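Long-range contact in exoribonuclease II, mitochondrial (Candida glabrata, PDB 6F3H), which degrades RNA from the 3' end as the exoribonuclease component of the mitochondrial RNA degradosome, probably hydrolysing it with the help of bound magnesium: residues A[147-159]-A[173-185]. The protein carries 1 engineered substitution. Residues are numbered along the deposited sequence; the frame is centred on the assembly and turned at random.
Sequences IVLKKLELIHRYL and LVRIIKNLNIKEA
I177 enters helix 147-159 as a knob, seated in a hole lined by V148, K151, L152 and I155. Its CD1 lies 3.9 Å from K151 CB, while CG2 packs against both K151 CD and, at 4.0 Å, V148 CG2, the V148 and I177 side chains crossing at about a right angle. Further along the helix, I155 spreads its own branches. CG2 touches I176 CG2 and, at 3.8 Å, L180 CD2, the I155 and L180 side chains running past each other in opposite senses; the ethyl arm, placed between backbone N and carbonyl carbon (chi1 52°), brings CD1 to 4.0 Å from L173 CD1. L159 adds a methyl contact to the same L173 tip, and L154 CD2 rests on A185 CB.

A hydrogen bond adds a polar element. K151, extended beyond CG, passes obliquely over I177 and delivers NZ to I177 O at 2.8 Å, tilted 27° from the carbonyl plane. The bond engages the last turn of helix 170-178, where a helix-end dipole would probably favour the ammonium group.

W231 of strand 231-237 and T214 and T218 of helix 212-226 also pack against this core. The order helix 123-159, strand 166-169, helix 170-178, helix 212-226, strands 231-237 and 242-248 is consistent with a winged-helix domain, helices 182-186 and 193-200 probably being an addition; segments 147-159 and 173-178 cross at 115°, as its probable first two helices.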
ATOM      1  N   ILE A 147      -0.473 -11.783  31.430  1.00 55.09           N
ATOM      2  CA  ILE A 147      -0.178 -13.095  30.870  1.00 53.88           C
ATOM      3  C   ILE A 147       0.262 -12.967  29.421  1.00 55.35           C
ATOM      4  O   ILE A 147       1.167 -13.671  28.964  1.00 57.40           O
ATOM      5  CB  ILE A 147      -1.398 -14.019  30.982  1.00 53.08           C
ATOM      6  CG1 ILE A 147      -1.944 -14.070  32.416  1.00 56.50           C
ATOM      7  CG2 ILE A 147      -1.030 -15.372  30.469  1.00 50.54           C
ATOM      8  CD1 ILE A 147      -3.109 -13.142  32.691  1.00 53.89           C
ATOM      9  N   VAL A 148      -0.390 -12.079  28.675  1.00 52.91           N
ATOM     10  CA  VAL A 148      -0.050 -11.875  27.275  1.00 52.48           C
ATOM     11  C   VAL A 148       1.375 -11.350  27.118  1.00 52.80           C
ATOM     12  O   VAL A 148       2.109 -11.780  26.217  1.00 57.09           O
ATOM     13  CB  VAL A 148      -1.068 -10.901  26.658  1.00 56.31           C
ATOM     14  CG1 VAL A 148      -0.596 -10.409  25.297  1.00 56.80           C
ATOM     15  CG2 VAL A 148      -2.441 -11.521  26.588  1.00 55.42           C
ATOM     16  N   LEU A 149       1.789 -10.419  27.982  1.00 46.52           N
ATOM     17  CA  LEU A 149       3.144  -9.891  27.902  1.00 45.23           C
ATOM     18  C   LEU A 149       4.153 -11.001  28.055  1.00 52.83           C
ATOM     19  O   LEU A 149       5.185 -11.026  27.374  1.00 55.55           O
ATOM     20  CB  LEU A 149       3.368  -8.835  28.971  1.00 45.96           C
ATOM     21  CG  LEU A 149       2.652  -7.504  28.781  1.00 51.40           C
ATOM     22  CD1 LEU A 149       2.798  -6.676  30.050  1.00 55.61           C
ATOM     23  CD2 LEU A 149       3.224  -6.761  27.587  1.00 49.93           C
ATOM     24  N   LYS A 150       3.842 -11.955  28.922  1.00 57.02           N
ATOM     25  CA  LYS A 150       4.720 -13.091  29.094  1.00 57.70           C
ATOM     26  C   LYS A 150       4.755 -13.934  27.827  1.00 60.53           C
ATOM     27  O   LYS A 150       5.831 -14.328  27.369  1.00 70.03           O
ATOM     28  CB  LYS A 150       4.273 -13.899  30.311  1.00 58.88           C
ATOM     29  N   LYS A 151       3.611 -14.171  27.195  1.00 53.79           N
ATOM     30  CA  LYS A 151       3.653 -14.940  25.954  1.00 50.59           C
ATOM     31  C   LYS A 151       4.432 -14.192  24.881  1.00 51.69           C
ATOM     32  O   LYS A 151       5.303 -14.769  24.223  1.00 55.53           O
ATOM     33  CB  LYS A 151       2.233 -15.237  25.477  1.00 54.12           C
ATOM     34  CG  LYS A 151       1.343 -15.920  26.524  1.00 61.77           C
ATOM     35  CD  LYS A 151      -0.108 -16.054  26.059  1.00 65.69           C
ATOM     36  CE  LYS A 151      -0.905 -17.021  26.935  1.00 64.71           C
ATOM     37  NZ  LYS A 151      -2.373 -17.047  26.623  1.00 64.05           N
ATOM     38  N   LEU A 152       4.157 -12.888  24.735  1.00 51.63           N
ATOM     39  CA  LEU A 152       4.817 -12.056  23.735  1.00 47.58           C
ATOM     40  C   LEU A 152       6.324 -12.148  23.833  1.00 47.41           C
ATOM     41  O   LEU A 152       7.012 -12.350  22.832  1.00 39.90           O
ATOM     42  CB  LEU A 152       4.376 -10.602  23.887  1.00 46.36           C
ATOM     43  CG  LEU A 152       3.009 -10.366  23.257  1.00 41.06           C
ATOM     44  CD1 LEU A 152       2.410  -9.018  23.521  1.00 39.55           C
ATOM     45  CD2 LEU A 152       3.196 -10.550  21.816  1.00 39.33           C
ATOM     46  N   GLU A 153       6.859 -12.003  25.035  1.00 53.95           N
ATOM     47  CA  GLU A 153       8.296 -12.176  25.180  1.00 62.06           C
ATOM     48  C   GLU A 153       8.703 -13.575  24.732  1.00 66.14           C
ATOM     49  O   GLU A 153       9.761 -13.766  24.120  1.00 66.44           O
ATOM     50  CB  GLU A 153       8.714 -11.922  26.631  1.00 55.23           C
ATOM     51  N   LEU A 154       7.846 -14.559  24.983  1.00 63.93           N
ATOM     52  CA  LEU A 154       8.217 -15.938  24.700  1.00 69.31           C
ATOM     53  C   LEU A 154       8.198 -16.217  23.208  1.00 70.94           C
ATOM     54  O   LEU A 154       9.227 -16.552  22.612  1.00 75.50           O
ATOM     55  CB  LEU A 154       7.276 -16.892  25.430  1.00 73.33           C
ATOM     56  CG  LEU A 154       7.550 -18.384  25.201  1.00 72.62           C
ATOM     57  CD1 LEU A 154       9.040 -18.745  25.128  1.00 77.13           C
ATOM     58  CD2 LEU A 154       6.903 -19.158  26.318  1.00 68.31           C
ATOM     59  N   ILE A 155       7.026 -16.098  22.586  1.00 64.06           N
ATOM     60  CA  ILE A 155       6.988 -16.418  21.179  1.00 60.47           C
ATOM     61  C   ILE A 155       7.802 -15.437  20.392  1.00 58.44           C
ATOM     62  O   ILE A 155       8.211 -15.759  19.280  1.00 63.56           O
ATOM     63  CB  ILE A 155       5.547 -16.482  20.681  1.00 66.87           C
ATOM     64  CG1 ILE A 155       4.790 -15.217  21.064  1.00 71.80           C
ATOM     65  CG2 ILE A 155       4.885 -17.621  21.307  1.00 72.24           C
ATOM     66  CD1 ILE A 155       5.005 -14.035  20.189  1.00 76.04           C
ATOM     67  N   HIS A 156       8.085 -14.252  20.931  1.00 56.76           N
ATOM     68  CA  HIS A 156       9.087 -13.437  20.269  1.00 58.51           C
ATOM     69  C   HIS A 156      10.387 -14.213  20.111  1.00 67.94           C
ATOM     70  O   HIS A 156      11.128 -13.980  19.154  1.00 69.68           O
ATOM     71  CB  HIS A 156       9.355 -12.131  21.019  1.00 56.76           C
ATOM     72  CG  HIS A 156      10.335 -11.241  20.313  1.00 59.67           C
ATOM     73  ND1 HIS A 156      11.690 -11.502  20.267  1.00 59.54           N
ATOM     74  CD2 HIS A 156      10.147 -10.123  19.573  1.00 59.28           C
ATOM     75  CE1 HIS A 156      12.295 -10.569  19.553  1.00 57.95           C
ATOM     76  NE2 HIS A 156      11.381  -9.720  19.118  1.00 57.96           N
ATOM     77  N   ARG A 157      10.688 -15.135  21.033  1.00 72.61           N
ATOM     78  CA  ARG A 157      11.880 -15.961  20.858  1.00 73.75           C
ATOM     79  C   ARG A 157      11.755 -16.906  19.662  1.00 69.96           C
ATOM     80  O   ARG A 157      12.761 -17.211  19.014  1.00 65.22           O
ATOM     81  CB  ARG A 157      12.193 -16.730  22.142  1.00 77.23           C
ATOM     82  CG  ARG A 157      13.683 -16.866  22.356  1.00 86.27           C
ATOM     83  CD  ARG A 157      14.034 -17.683  23.575  1.00 96.32           C
ATOM     84  NE  ARG A 157      12.969 -18.608  23.964  1.00104.07           N
ATOM     85  CZ  ARG A 157      12.458 -18.671  25.191  1.00108.18           C
ATOM     86  NH1 ARG A 157      11.494 -19.541  25.482  1.00106.67           N
ATOM     87  NH2 ARG A 157      12.924 -17.861  26.134  1.00110.31           N
ATOM     88  N   TYR A 158      10.547 -17.339  19.311  1.00 71.83           N
ATOM     89  CA  TYR A 158      10.409 -18.290  18.205  1.00 74.59           C
ATOM     90  C   TYR A 158      10.211 -17.597  16.852  1.00 73.11           C
ATOM     91  O   TYR A 158      10.652 -18.114  15.816  1.00 74.97           O
ATOM     92  CB  TYR A 158       9.258 -19.269  18.484  1.00 83.42           C
ATOM     93  CG  TYR A 158       9.519 -20.262  19.616  1.00 95.04           C
ATOM     94  CD1 TYR A 158       9.292 -19.914  20.944  1.00100.70           C
ATOM     95  CD2 TYR A 158       9.974 -21.551  19.353  1.00100.15           C
ATOM     96  CE1 TYR A 158       9.525 -20.818  21.973  1.00103.59           C
ATOM     97  CE2 TYR A 158      10.207 -22.462  20.382  1.00101.89           C
ATOM     98  CZ  TYR A 158       9.980 -22.089  21.684  1.00104.92           C
ATOM     99  OH  TYR A 158      10.204 -22.984  22.709  1.00109.90           O
ATOM    100  N   LEU A 159       9.528 -16.450  16.836  1.00 68.80           N
ATOM    101  CA  LEU A 159       9.250 -15.733  15.593  1.00 60.41           C
ATOM    102  C   LEU A 159      10.452 -14.944  15.095  1.00 62.71           C
ATOM    103  O   LEU A 159      10.658 -14.831  13.888  1.00 70.33           O
ATOM    104  CB  LEU A 159       8.081 -14.782  15.785  1.00 52.49           C
ATOM    105  CG  LEU A 159       6.840 -15.491  16.288  1.00 49.65           C
ATOM    106  CD1 LEU A 159       5.661 -14.560  16.226  1.00 48.58           C
ATOM    107  CD2 LEU A 159       6.598 -16.708  15.449  1.00 48.37           C
ATOM    108  N   LEU A 173      -0.872 -13.928  14.803  1.00 46.93           N
ATOM    109  CA  LEU A 173      -0.236 -13.675  16.083  1.00 43.36           C
ATOM    110  C   LEU A 173      -1.230 -13.754  17.228  1.00 46.06           C
ATOM    111  O   LEU A 173      -0.999 -14.451  18.223  1.00 49.98           O
ATOM    112  CB  LEU A 173       0.414 -12.310  16.039  1.00 44.54           C
ATOM    113  CG  LEU A 173       1.008 -11.936  17.367  1.00 48.11           C
ATOM    114  CD1 LEU A 173       2.112 -12.921  17.680  1.00 51.26           C
ATOM    115  CD2 LEU A 173       1.529 -10.523  17.272  1.00 43.87           C
ATOM    116  N   VAL A 174      -2.342 -13.042  17.103  1.00 43.70           N
ATOM    117  CA  VAL A 174      -3.399 -13.134  18.099  1.00 46.47           C
ATOM    118  C   VAL A 174      -3.774 -14.585  18.364  1.00 53.34           C
ATOM    119  O   VAL A 174      -3.878 -15.015  19.521  1.00 52.27           O
ATOM    120  CB  VAL A 174      -4.607 -12.325  17.622  1.00 43.31           C
ATOM    121  CG1 VAL A 174      -5.775 -12.566  18.530  1.00 43.98           C
ATOM    122  CG2 VAL A 174      -4.228 -10.871  17.571  1.00 41.88           C
ATOM    123  N   ARG A 175      -3.932 -15.375  17.295  1.00 52.86           N
ATOM    124  CA  ARG A 175      -4.333 -16.768  17.459  1.00 49.92           C
ATOM    125  C   ARG A 175      -3.342 -17.510  18.338  1.00 52.95           C
ATOM    126  O   ARG A 175      -3.731 -18.238  19.255  1.00 59.81           O
ATOM    127  CB  ARG A 175      -4.439 -17.447  16.095  1.00 49.54           C
ATOM    128  CG  ARG A 175      -5.797 -17.299  15.476  1.00 54.75           C
ATOM    129  CD  ARG A 175      -5.939 -18.021  14.162  1.00 58.35           C
ATOM    130  NE  ARG A 175      -6.778 -17.205  13.303  1.00 62.53           N
ATOM    131  CZ  ARG A 175      -6.307 -16.470  12.308  1.00 63.67           C
ATOM    132  NH1 ARG A 175      -5.008 -16.484  12.034  1.00 61.49           N
ATOM    133  NH2 ARG A 175      -7.134 -15.731  11.585  1.00 67.71           N
ATOM    134  N   ILE A 176      -2.054 -17.293  18.103  1.00 46.47           N
ATOM    135  CA  ILE A 176      -1.038 -17.951  18.904  1.00 45.60           C
ATOM    136  C   ILE A 176      -1.187 -17.575  20.362  1.00 56.13           C
ATOM    137  O   ILE A 176      -1.043 -18.414  21.260  1.00 65.31           O
ATOM    138  CB  ILE A 176       0.347 -17.575  18.374  1.00 45.34           C
ATOM    139  CG1 ILE A 176       0.464 -18.039  16.935  1.00 48.54           C
ATOM    140  CG2 ILE A 176       1.432 -18.121  19.270  1.00 45.82           C
ATOM    141  CD1 ILE A 176       1.791 -17.807  16.367  1.00 48.83           C
ATOM    142  N   ILE A 177      -1.444 -16.304  20.626  1.00 53.52           N
ATOM    143  CA  ILE A 177      -1.580 -15.872  22.006  1.00 53.85           C
ATOM    144  C   ILE A 177      -2.715 -16.621  22.683  1.00 55.08           C
ATOM    145  O   ILE A 177      -2.571 -17.154  23.785  1.00 54.70           O
ATOM    146  CB  ILE A 177      -1.804 -14.357  22.057  1.00 57.14           C
ATOM    147  CG1 ILE A 177      -0.596 -13.622  21.486  1.00 48.97           C
ATOM    148  CG2 ILE A 177      -2.029 -13.942  23.460  1.00 63.51           C
ATOM    149  CD1 ILE A 177       0.695 -14.034  22.094  1.00 42.44           C
ATOM    150  N   LYS A 178      -3.841 -16.734  22.000  1.00 62.39           N
ATOM    151  CA  LYS A 178      -4.976 -17.409  22.601  1.00 67.28           C
ATOM    152  C   LYS A 178      -4.682 -18.882  22.846  1.00 75.78           C
ATOM    153  O   LYS A 178      -4.926 -19.396  23.944  1.00 79.27           O
ATOM    154  CB  LYS A 178      -6.189 -17.239  21.696  1.00 64.69           C
ATOM    155  CG  LYS A 178      -7.335 -18.117  22.066  1.00 62.85           C
ATOM    156  CD  LYS A 178      -8.054 -17.528  23.232  1.00 61.06           C
ATOM    157  CE  LYS A 178      -9.524 -17.858  23.188  1.00 61.40           C
ATOM    158  NZ  LYS A 178     -10.262 -16.895  24.053  1.00 67.29           N
ATOM    159  N   ASN A 179      -4.097 -19.560  21.859  1.00 79.92           N
ATOM    160  CA  ASN A 179      -4.004 -21.016  21.823  1.00 82.18           C
ATOM    161  C   ASN A 179      -2.763 -21.548  22.504  1.00 83.52           C
ATOM    162  O   ASN A 179      -2.364 -22.686  22.241  1.00 86.55           O
ATOM    163  CB  ASN A 179      -4.045 -21.513  20.378  1.00 83.44           C
ATOM    164  CG  ASN A 179      -5.393 -21.307  19.742  1.00 86.92           C
ATOM    165  OD1 ASN A 179      -6.411 -21.301  20.439  1.00 89.28           O
ATOM    166  ND2 ASN A 179      -5.418 -21.115  18.420  1.00 85.72           N
ATOM    167  N   LEU A 180      -2.152 -20.773  23.384  1.00 80.80           N
ATOM    168  CA  LEU A 180      -0.865 -21.144  23.934  1.00 79.75           C
ATOM    169  C   LEU A 180      -0.946 -21.272  25.441  1.00 85.82           C
ATOM    170  O   LEU A 180      -1.457 -20.372  26.111  1.00 86.79           O
ATOM    171  CB  LEU A 180       0.199 -20.127  23.554  1.00 72.33           C
ATOM    172  CG  LEU A 180       1.594 -20.597  23.948  1.00 69.78           C
ATOM    173  CD1 LEU A 180       2.031 -21.803  23.134  1.00 76.31           C
ATOM    174  CD2 LEU A 180       2.554 -19.479  23.723  1.00 63.92           C
ATOM    175  N   ASN A 181      -0.416 -22.385  25.961  1.00 90.17           N
ATOM    176  CA  ASN A 181      -0.277 -22.619  27.396  1.00 92.07           C
ATOM    177  C   ASN A 181       1.179 -22.418  27.799  1.00 85.00           C
ATOM    178  O   ASN A 181       2.060 -23.178  27.377  1.00 83.98           O
ATOM    179  CB  ASN A 181      -0.731 -24.030  27.779  1.00101.17           C
ATOM    180  CG  ASN A 181      -0.204 -24.467  29.157  1.00107.60           C
ATOM    181  OD1 ASN A 181       0.753 -25.232  29.256  1.00110.31           O
ATOM    182  ND2 ASN A 181      -0.813 -23.955  30.216  1.00109.62           N
ATOM    183  N   ILE A 182       1.421 -21.424  28.656  1.00 80.58           N
ATOM    184  CA  ILE A 182       2.793 -21.074  28.996  1.00 75.49           C
ATOM    185  C   ILE A 182       3.479 -22.249  29.679  1.00 87.83           C
ATOM    186  O   ILE A 182       4.673 -22.499  29.465  1.00 91.96           O
ATOM    187  CB  ILE A 182       2.818 -19.802  29.864  1.00 60.51           C
ATOM    188  N   LYS A 183       2.726 -23.001  30.496  1.00 89.13           N
ATOM    189  CA  LYS A 183       3.287 -24.122  31.250  1.00 79.99           C
ATOM    190  C   LYS A 183       3.793 -25.235  30.329  1.00 80.51           C
ATOM    191  O   LYS A 183       4.861 -25.809  30.572  1.00 82.16           O
ATOM    192  CB  LYS A 183       2.248 -24.651  32.239  1.00 73.10           C
ATOM    193  N   GLU A 184       3.041 -25.557  29.266  1.00 79.98           N
ATOM    194  CA  GLU A 184       3.473 -26.609  28.343  1.00 80.31           C
ATOM    195  C   GLU A 184       4.647 -26.157  27.485  1.00 83.69           C
ATOM    196  O   GLU A 184       5.437 -26.992  27.020  1.00 81.35           O
ATOM    197  CB  GLU A 184       2.312 -27.059  27.445  1.00 71.64           C
ATOM    198  N   ALA A 185       4.758 -24.848  27.250  1.00 86.91           N
ATOM    199  CA  ALA A 185       5.810 -24.315  26.392  1.00 93.03           C
ATOM    200  C   ALA A 185       7.181 -24.380  27.045  1.00 99.68           C
ATOM    201  O   ALA A 185       8.201 -24.424  26.343  1.00103.54           O
ATOM    202  CB  ALA A 185       5.481 -22.877  26.012  1.00 91.71           C
TER